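PDB 1WXQ: GTP-binding protein from Pyrococcus horikoshii, which probably binds GTP and may hydrolyse nucleotides, as expected of an Obg-type P-loop GTPase, although its cellular role is unknown. Local coordinates for residues A[103-108]-A[215-220]; A[130-135]-A[240-245]. One frame throughout, in Å; residues are numbered along the deposited sequence.

Overall arrangement
From the N terminus the chain lays down strand 2-7 and reaches strand 104-110 and then helix 127-147, which carry the first halves of contacts 1 and 2. After a largely helical excursion, strand 217-222 returns beside strand 104-110, making contact 1 and closing a loop of about a hundred residues. Helix 229-241 and the turn after it then come back to helix 127-147 and close contact 2. The segments alternate along the chain, so the two loops cross rather than nest. Contact 1 joins neighbouring strands inside the sheet, while contact 2, about 9 Å away between centres, ties a helix covering that sheet to the turn before strand 245-249.

Contact 1 of 2, residues A[103-108]-A[215-220]; sequences SALIHV and KPMVIA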
ATOM      1  N   SER A 103       2.407   5.566  -1.177  1.00 31.16           N
ATOM      2  CA  SER A 103       2.651   4.974   0.127  1.00 29.69           C
ATOM      3  C   SER A 103       3.187   3.567  -0.140  1.00 27.99           C
ATOM      4  O   SER A 103       3.831   2.959   0.709  1.00 27.51           O
ATOM      5  CB  SER A 103       1.356   4.864   0.932  1.00 29.79           C
ATOM      6  OG  SER A 103       0.851   6.140   1.244  1.00 33.43           O
ATOM      7  N   ALA A 104       2.882   3.034  -1.313  1.00 25.42           N
ATOM      8  CA  ALA A 104       3.358   1.704  -1.651  1.00 26.42           C
ATOM      9  C   ALA A 104       3.249   1.519  -3.131  1.00 26.69           C
ATOM     10  O   ALA A 104       2.525   2.247  -3.804  1.00 27.92           O
ATOM     11  CB  ALA A 104       2.553   0.620  -0.935  1.00 26.19           C
ATOM     12  N   LEU A 105       3.974   0.537  -3.639  1.00 25.86           N
ATOM     13  CA  LEU A 105       3.941   0.274  -5.055  1.00 26.32           C
ATOM     14  C   LEU A 105       3.655  -1.192  -5.334  1.00 27.23           C
ATOM     15  O   LEU A 105       4.095  -2.074  -4.598  1.00 25.96           O
ATOM     16  CB  LEU A 105       5.291   0.598  -5.674  1.00 25.91           C
ATOM     17  CG  LEU A 105       5.971   1.928  -5.439  1.00 23.58           C
ATOM     18  CD1 LEU A 105       7.454   1.774  -5.794  1.00 25.00           C
ATOM     19  CD2 LEU A 105       5.307   2.994  -6.261  1.00 16.65           C
ATOM     20  N   ILE A 106       2.919  -1.433  -6.411  1.00 26.94           N
ATOM     21  CA  ILE A 106       2.648  -2.783  -6.854  1.00 27.09           C
ATOM     22  C   ILE A 106       3.491  -2.931  -8.123  1.00 28.25           C
ATOM     23  O   ILE A 106       3.169  -2.361  -9.168  1.00 28.67           O
ATOM     24  CB  ILE A 106       1.180  -2.975  -7.221  1.00 27.49           C
ATOM     25  CG1 ILE A 106       0.317  -2.868  -5.968  1.00 25.37           C
ATOM     26  CG2 ILE A 106       0.982  -4.339  -7.896  1.00 28.87           C
ATOM     27  CD1 ILE A 106      -1.166  -2.955  -6.272  1.00 25.40           C
ATOM     28  N   HIS A 107       4.593  -3.666  -8.030  1.00 28.99           N
ATOM     29  CA  HIS A 107       5.431  -3.837  -9.206  1.00 28.42           C
ATOM     30  C   HIS A 107       5.050  -5.079 -10.021  1.00 28.01           C
ATOM     31  O   HIS A 107       5.340  -6.212  -9.627  1.00 27.62           O
ATOM     32  CB  HIS A 107       6.908  -3.907  -8.813  1.00 26.83           C
ATOM     33  CG  HIS A 107       7.834  -3.918  -9.995  1.00 27.44           C
ATOM     34  ND1 HIS A 107       7.375  -3.826 -11.285  1.00 30.89           N
ATOM     35  CD2 HIS A 107       9.177  -3.999 -10.063  1.00 23.57           C
ATOM     36  CE1 HIS A 107       8.405  -3.849 -12.117  1.00 17.61           C
ATOM     37  NE2 HIS A 107       9.503  -3.952 -11.409  1.00 23.83           N
ATOM     38  N   VAL A 108       4.417  -4.841 -11.169  1.00 28.29           N
ATOM     39  CA  VAL A 108       3.973  -5.889 -12.086  1.00 26.45           C
ATOM     40  C   VAL A 108       5.108  -6.391 -12.969  1.00 28.33           C
ATOM     41  O   VAL A 108       5.762  -5.614 -13.655  1.00 27.07           O
ATOM     42  CB  VAL A 108       2.859  -5.363 -12.981  1.00 26.19           C
ATOM     43  CG1 VAL A 108       2.340  -6.468 -13.867  1.00 26.55           C
ATOM     44  CG2 VAL A 108       1.759  -4.781 -12.123  1.00 21.44           C
ATOM     45  N   LYS A 215       8.796   3.502   0.205  1.00 33.91           N
ATOM     46  CA  LYS A 215       8.350   3.007  -1.083  1.00 31.59           C
ATOM     47  C   LYS A 215       8.316   1.487  -1.061  1.00 29.64           C
ATOM     48  O   LYS A 215       8.887   0.827  -1.909  1.00 29.80           O
ATOM     49  CB  LYS A 215       9.268   3.533  -2.181  1.00 31.02           C
ATOM     50  CG  LYS A 215       9.102   5.038  -2.406  1.00 32.72           C
ATOM     51  CD  LYS A 215       7.685   5.366  -2.884  1.00 35.79           C
ATOM     52  CE  LYS A 215       7.423   6.863  -3.022  1.00 29.46           C
ATOM     53  NZ  LYS A 215       7.063   7.523  -1.736  1.00 30.85           N
ATOM     54  N   PRO A 216       7.636   0.914  -0.066  1.00 29.29           N
ATOM     55  CA  PRO A 216       7.545  -0.539   0.038  1.00 28.86           C
ATOM     56  C   PRO A 216       6.696  -1.026  -1.113  1.00 31.67           C
ATOM     57  O   PRO A 216       5.792  -0.325  -1.578  1.00 31.87           O
ATOM     58  CB  PRO A 216       6.851  -0.737   1.379  1.00 28.89           C
ATOM     59  CG  PRO A 216       5.904   0.411   1.407  1.00 26.48           C
ATOM     60  CD  PRO A 216       6.755   1.563   0.919  1.00 26.42           C
HETATM   61  N   MSE A 217       6.969  -2.226  -1.590  1.00 33.27           N
HETATM   62  CA  MSE A 217       6.175  -2.711  -2.698  1.00 33.47           C
HETATM   63  C   MSE A 217       5.792  -4.164  -2.670  1.00 32.85           C
HETATM   64  O   MSE A 217       6.338  -4.961  -1.914  1.00 32.21           O
HETATM   65  CB  MSE A 217       6.863  -2.389  -4.025  1.00 35.05           C
HETATM   66  CG  MSE A 217       8.378  -2.548  -4.075  1.00 35.64           C
HETATM   67 SE   MSE A 217       9.022  -1.930  -5.820  1.00 56.40          SE
HETATM   68  CE  MSE A 217      10.478  -0.812  -5.214  1.00 48.86           C
ATOM     69  N   VAL A 218       4.783  -4.478  -3.468  1.00 31.09           N
ATOM     70  CA  VAL A 218       4.329  -5.839  -3.603  1.00 28.20           C
ATOM     71  C   VAL A 218       4.522  -6.144  -5.077  1.00 26.38           C
ATOM     72  O   VAL A 218       4.253  -5.308  -5.942  1.00 24.13           O
ATOM     73  CB  VAL A 218       2.856  -6.016  -3.214  1.00 28.11           C
ATOM     74  CG1 VAL A 218       2.374  -7.413  -3.622  1.00 28.50           C
ATOM     75  CG2 VAL A 218       2.700  -5.840  -1.716  1.00 28.97           C
ATOM     76  N   ILE A 219       5.005  -7.345  -5.350  1.00 25.53           N
ATOM     77  CA  ILE A 219       5.261  -7.750  -6.707  1.00 25.90           C
ATOM     78  C   ILE A 219       4.143  -8.617  -7.292  1.00 23.48           C
ATOM     79  O   ILE A 219       3.776  -9.649  -6.738  1.00 24.38           O
ATOM     80  CB  ILE A 219       6.607  -8.489  -6.763  1.00 26.10           C
ATOM     81  CG1 ILE A 219       7.660  -7.623  -6.074  1.00 28.04           C
ATOM     82  CG2 ILE A 219       6.992  -8.784  -8.218  1.00 29.04           C
ATOM     83  CD1 ILE A 219       9.013  -8.263  -5.963  1.00 33.28           C
ATOM     84  N   ALA A 220       3.594  -8.175  -8.410  1.00 23.76           N
ATOM     85  CA  ALA A 220       2.550  -8.931  -9.073  1.00 23.60           C
ATOM     86  C   ALA A 220       3.215  -9.698 -10.208  1.00 24.12           C
ATOM     87  O   ALA A 220       3.619  -9.096 -11.205  1.00 26.34           O
ATOM     88  CB  ALA A 220       1.485  -7.996  -9.627  1.00 21.79           C
TER
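Leu105 to Val108 pair in parallel with Met217 to Ala220, the two strand axes approaching to 4.4 Å with a 22° angle between them. Leu105 N gives its hydrogen to Pro216 O at 2.9 Å; farther on, His107 N bonds to Val218 O at 2.7 Å and Ala220 N to His107 O at 2.9 Å. Pro216, without an N-H, still serves through its carbonyl. Ile106 turns its own backbone bonds to strand 2-7, so strand 104-110 is held on both flanks.

Leu105 and Met217, a selenomethionine, lie side by side and point the same way. With its CG beside the backbone N (chi1 -51°), Leu105 brings CD1 to 4.0 Å from Met217 SE. These two and Ile219 give helix 127-147 an apolar face, joined by His107, whose ND1 bonds weakly to Val6 O. On the other face Ala220 CB touches Ile106 CG2 and Val108 CG2, each at 4.1 Å; its small methyl suits a place shared by two branched neighbours and Phe16 of helix 13-21. Helix 305-316 packs over Ile106 and Val218. Largely buried, mostly apolar parallel strands with helices on both faces are characteristic of the alpha/beta core of P-loop GTPases.

Contact 2 of 2, residues A[130-135]-A[240-245]; sequences DIEFLE and EKRGYI
The Tyr244 ring has Ile131 CG2 over one face and Glu135 OE2 at its edge, while the Arg242 guanidinium receives Glu135 OE1 at its edge, near its plane. Ile131 CG2 makes a CH-pi contact 4.3 Å from the Tyr244 ring centroid, set toward the rim. A branched apolar side chain suits this place, since it also reaches Ile219 on the sheet beneath. Tyr244 combines that apolar face with a hydroxyl for the acid.

Glu135 has two oxygens to share. Glu135 OE1 forms a salt bridge with Arg242 NH2 at 2.7 Å, a fairly straight bond (159° at the hydrogen) that meets the carboxylate from above its plane, and Arg242 NH1 adds a weak one. Glu135 OE2 accepts a hydrogen bond from Tyr244 OH. With CG anti to the backbone N (chi1 -159°), the Glu135 chain leaves the helix, and a bend at chi2 turns the carboxylate to both partners. Arg242 is long enough to reach it from an exposed turn. Arg211 also bridges to Glu135 OE2, and the two arginines probably favour an ionised Glu135; Glu239 pairs with Arg242 NH1. Helix 127-147 is thereby fastened to the turn within the beta-alpha-beta crossover from strand 217-222 through helix 229-241 to strand 245-249, a unit characteristic of P-loop domains.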
ATOM      1  N   ASP A 130      14.362  -7.470 -13.154  1.00 38.11           N
ATOM      2  CA  ASP A 130      13.633  -6.226 -13.403  1.00 35.43           C
ATOM      3  C   ASP A 130      13.244  -5.669 -12.057  1.00 34.34           C
ATOM      4  O   ASP A 130      13.022  -4.473 -11.914  1.00 36.75           O
ATOM      5  CB  ASP A 130      12.345  -6.462 -14.192  1.00 35.78           C
ATOM      6  CG  ASP A 130      12.593  -6.833 -15.642  1.00 37.54           C
ATOM      7  OD1 ASP A 130      13.222  -6.035 -16.369  1.00 41.12           O
ATOM      8  OD2 ASP A 130      12.144  -7.926 -16.058  1.00 43.41           O
ATOM      9  N   ILE A 131      13.136  -6.553 -11.069  1.00 32.50           N
ATOM     10  CA  ILE A 131      12.754  -6.139  -9.724  1.00 29.72           C
ATOM     11  C   ILE A 131      13.905  -5.333  -9.172  1.00 29.98           C
ATOM     12  O   ILE A 131      13.720  -4.248  -8.613  1.00 28.07           O
ATOM     13  CB  ILE A 131      12.501  -7.360  -8.814  1.00 29.54           C
ATOM     14  CG1 ILE A 131      11.367  -8.199  -9.397  1.00 30.41           C
ATOM     15  CG2 ILE A 131      12.138  -6.921  -7.410  1.00 26.04           C
ATOM     16  CD1 ILE A 131      10.987  -9.370  -8.530  1.00 37.38           C
ATOM     17  N   GLU A 132      15.103  -5.868  -9.344  1.00 30.71           N
ATOM     18  CA  GLU A 132      16.286  -5.188  -8.870  1.00 33.09           C
ATOM     19  C   GLU A 132      16.472  -3.877  -9.637  1.00 32.52           C
ATOM     20  O   GLU A 132      16.869  -2.870  -9.053  1.00 31.40           O
ATOM     21  CB  GLU A 132      17.510  -6.079  -9.034  1.00 33.74           C
ATOM     22  CG  GLU A 132      18.332  -6.163  -7.779  1.00 41.19           C
ATOM     23  CD  GLU A 132      19.795  -5.952  -8.043  1.00 51.34           C
ATOM     24  OE1 GLU A 132      20.377  -6.742  -8.829  1.00 53.25           O
ATOM     25  OE2 GLU A 132      20.357  -4.991  -7.463  1.00 53.50           O
ATOM     26  N   PHE A 133      16.172  -3.884 -10.934  1.00 30.23           N
ATOM     27  CA  PHE A 133      16.308  -2.673 -11.732  1.00 32.73           C
ATOM     28  C   PHE A 133      15.535  -1.546 -11.073  1.00 33.71           C
ATOM     29  O   PHE A 133      16.116  -0.529 -10.693  1.00 33.34           O
ATOM     30  CB  PHE A 133      15.776  -2.864 -13.159  1.00 32.81           C
ATOM     31  CG  PHE A 133      15.819  -1.600 -13.993  1.00 30.95           C
ATOM     32  CD1 PHE A 133      16.995  -1.193 -14.612  1.00 28.60           C
ATOM     33  CD2 PHE A 133      14.692  -0.793 -14.115  1.00 31.84           C
ATOM     34  CE1 PHE A 133      17.056   0.007 -15.344  1.00 24.04           C
ATOM     35  CE2 PHE A 133      14.740   0.414 -14.844  1.00 33.78           C
ATOM     36  CZ  PHE A 133      15.932   0.812 -15.459  1.00 25.50           C
ATOM     37  N   LEU A 134      14.223  -1.733 -10.945  1.00 35.50           N
ATOM     38  CA  LEU A 134      13.341  -0.735 -10.323  1.00 38.32           C
ATOM     39  C   LEU A 134      13.914  -0.275  -8.973  1.00 38.01           C
ATOM     40  O   LEU A 134      13.979   0.916  -8.662  1.00 38.76           O
ATOM     41  CB  LEU A 134      11.953  -1.343 -10.095  1.00 40.21           C
ATOM     42  CG  LEU A 134      10.730  -0.437 -10.266  1.00 45.65           C
ATOM     43  CD1 LEU A 134       9.610  -0.988  -9.404  1.00 45.55           C
ATOM     44  CD2 LEU A 134      11.036   0.996  -9.861  1.00 46.29           C
ATOM     45  N   GLU A 135      14.324  -1.255  -8.185  1.00 37.65           N
ATOM     46  CA  GLU A 135      14.898  -1.052  -6.869  1.00 39.06           C
ATOM     47  C   GLU A 135      15.989   0.040  -6.846  1.00 38.64           C
ATOM     48  O   GLU A 135      15.881   1.031  -6.124  1.00 36.36           O
ATOM     49  CB  GLU A 135      15.463  -2.399  -6.407  1.00 40.31           C
ATOM     50  CG  GLU A 135      15.662  -2.554  -4.923  1.00 41.94           C
ATOM     51  CD  GLU A 135      15.347  -3.961  -4.457  1.00 48.35           C
ATOM     52  OE1 GLU A 135      15.643  -4.911  -5.210  1.00 54.32           O
ATOM     53  OE2 GLU A 135      14.810  -4.119  -3.337  1.00 56.83           O
ATOM     54  N   GLU A 240      10.972 -13.574  -1.878  1.00 42.23           N
ATOM     55  CA  GLU A 240      10.432 -13.471  -0.530  1.00 45.71           C
ATOM     56  C   GLU A 240      11.560 -13.517   0.496  1.00 47.31           C
ATOM     57  O   GLU A 240      11.373 -13.173   1.665  1.00 50.47           O
ATOM     58  CB  GLU A 240       9.373 -14.547  -0.266  1.00 45.92           C
ATOM     59  CG  GLU A 240       8.115 -14.409  -1.167  1.00 49.29           C
ATOM     60  CD  GLU A 240       6.799 -14.788  -0.460  1.00 53.64           C
ATOM     61  OE1 GLU A 240       6.756 -15.829   0.236  1.00 59.24           O
ATOM     62  OE2 GLU A 240       5.800 -14.052  -0.605  1.00 53.35           O
ATOM     63  N   LYS A 241      12.744 -13.930   0.058  1.00 46.25           N
ATOM     64  CA  LYS A 241      13.884 -13.946   0.957  1.00 46.93           C
ATOM     65  C   LYS A 241      14.448 -12.527   1.009  1.00 47.90           C
ATOM     66  O   LYS A 241      15.049 -12.120   2.007  1.00 48.72           O
ATOM     67  CB  LYS A 241      14.963 -14.902   0.458  1.00 46.83           C
ATOM     68  CG  LYS A 241      14.745 -16.344   0.839  1.00 49.29           C
ATOM     69  CD  LYS A 241      16.053 -17.105   0.734  1.00 58.31           C
ATOM     70  CE  LYS A 241      15.948 -18.501   1.337  1.00 61.15           C
ATOM     71  NZ  LYS A 241      17.291 -19.133   1.463  1.00 59.35           N
ATOM     72  N   ARG A 242      14.238 -11.774  -0.072  1.00 47.02           N
ATOM     73  CA  ARG A 242      14.725 -10.397  -0.175  1.00 45.13           C
ATOM     74  C   ARG A 242      13.788  -9.356   0.421  1.00 44.24           C
ATOM     75  O   ARG A 242      14.004  -8.160   0.247  1.00 43.87           O
ATOM     76  CB  ARG A 242      14.990 -10.030  -1.635  1.00 44.28           C
ATOM     77  CG  ARG A 242      16.034 -10.899  -2.296  1.00 47.43           C
ATOM     78  CD  ARG A 242      16.313 -10.477  -3.742  1.00 48.52           C
ATOM     79  NE  ARG A 242      17.011  -9.195  -3.835  1.00 48.39           N
ATOM     80  CZ  ARG A 242      16.424  -8.036  -4.118  1.00 49.33           C
ATOM     81  NH1 ARG A 242      15.114  -7.987  -4.340  1.00 52.50           N
ATOM     82  NH2 ARG A 242      17.147  -6.924  -4.191  1.00 44.57           N
ATOM     83  N   GLY A 243      12.746  -9.800   1.116  1.00 43.47           N
ATOM     84  CA  GLY A 243      11.818  -8.858   1.717  1.00 43.84           C
ATOM     85  C   GLY A 243      10.696  -8.394   0.801  1.00 42.90           C
ATOM     86  O   GLY A 243      10.118  -7.316   1.009  1.00 44.49           O
ATOM     87  N   TYR A 244      10.382  -9.206  -0.206  1.00 41.12           N
ATOM     88  CA  TYR A 244       9.318  -8.888  -1.155  1.00 41.29           C
ATOM     89  C   TYR A 244       8.196  -9.911  -1.146  1.00 39.79           C
ATOM     90  O   TYR A 244       8.441 -11.113  -1.104  1.00 42.26           O
ATOM     91  CB  TYR A 244       9.863  -8.821  -2.577  1.00 40.86           C
ATOM     92  CG  TYR A 244      10.542  -7.528  -2.934  1.00 44.52           C
ATOM     93  CD1 TYR A 244       9.814  -6.334  -3.037  1.00 46.53           C
ATOM     94  CD2 TYR A 244      11.908  -7.495  -3.199  1.00 41.72           C
ATOM     95  CE1 TYR A 244      10.432  -5.146  -3.400  1.00 51.95           C
ATOM     96  CE2 TYR A 244      12.541  -6.312  -3.557  1.00 52.76           C
ATOM     97  CZ  TYR A 244      11.801  -5.139  -3.660  1.00 56.26           C
ATOM     98  OH  TYR A 244      12.424  -3.963  -4.033  1.00 57.58           O
ATOM     99  N   ILE A 245       6.964  -9.421  -1.187  1.00 35.68           N
ATOM    100  CA  ILE A 245       5.793 -10.281  -1.249  1.00 30.51           C
ATOM    101  C   ILE A 245       5.458 -10.475  -2.731  1.00 26.57           C
ATOM    102  O   ILE A 245       5.254  -9.498  -3.451  1.00 23.85           O
ATOM    103  CB  ILE A 245       4.586  -9.620  -0.568  1.00 31.50           C
ATOM    104  CG1 ILE A 245       4.844  -9.509   0.936  1.00 33.31           C
ATOM    105  CG2 ILE A 245       3.316 -10.400  -0.895  1.00 28.49           C
ATOM    106  CD1 ILE A 245       3.722  -8.816   1.697  1.00 39.10           C
TER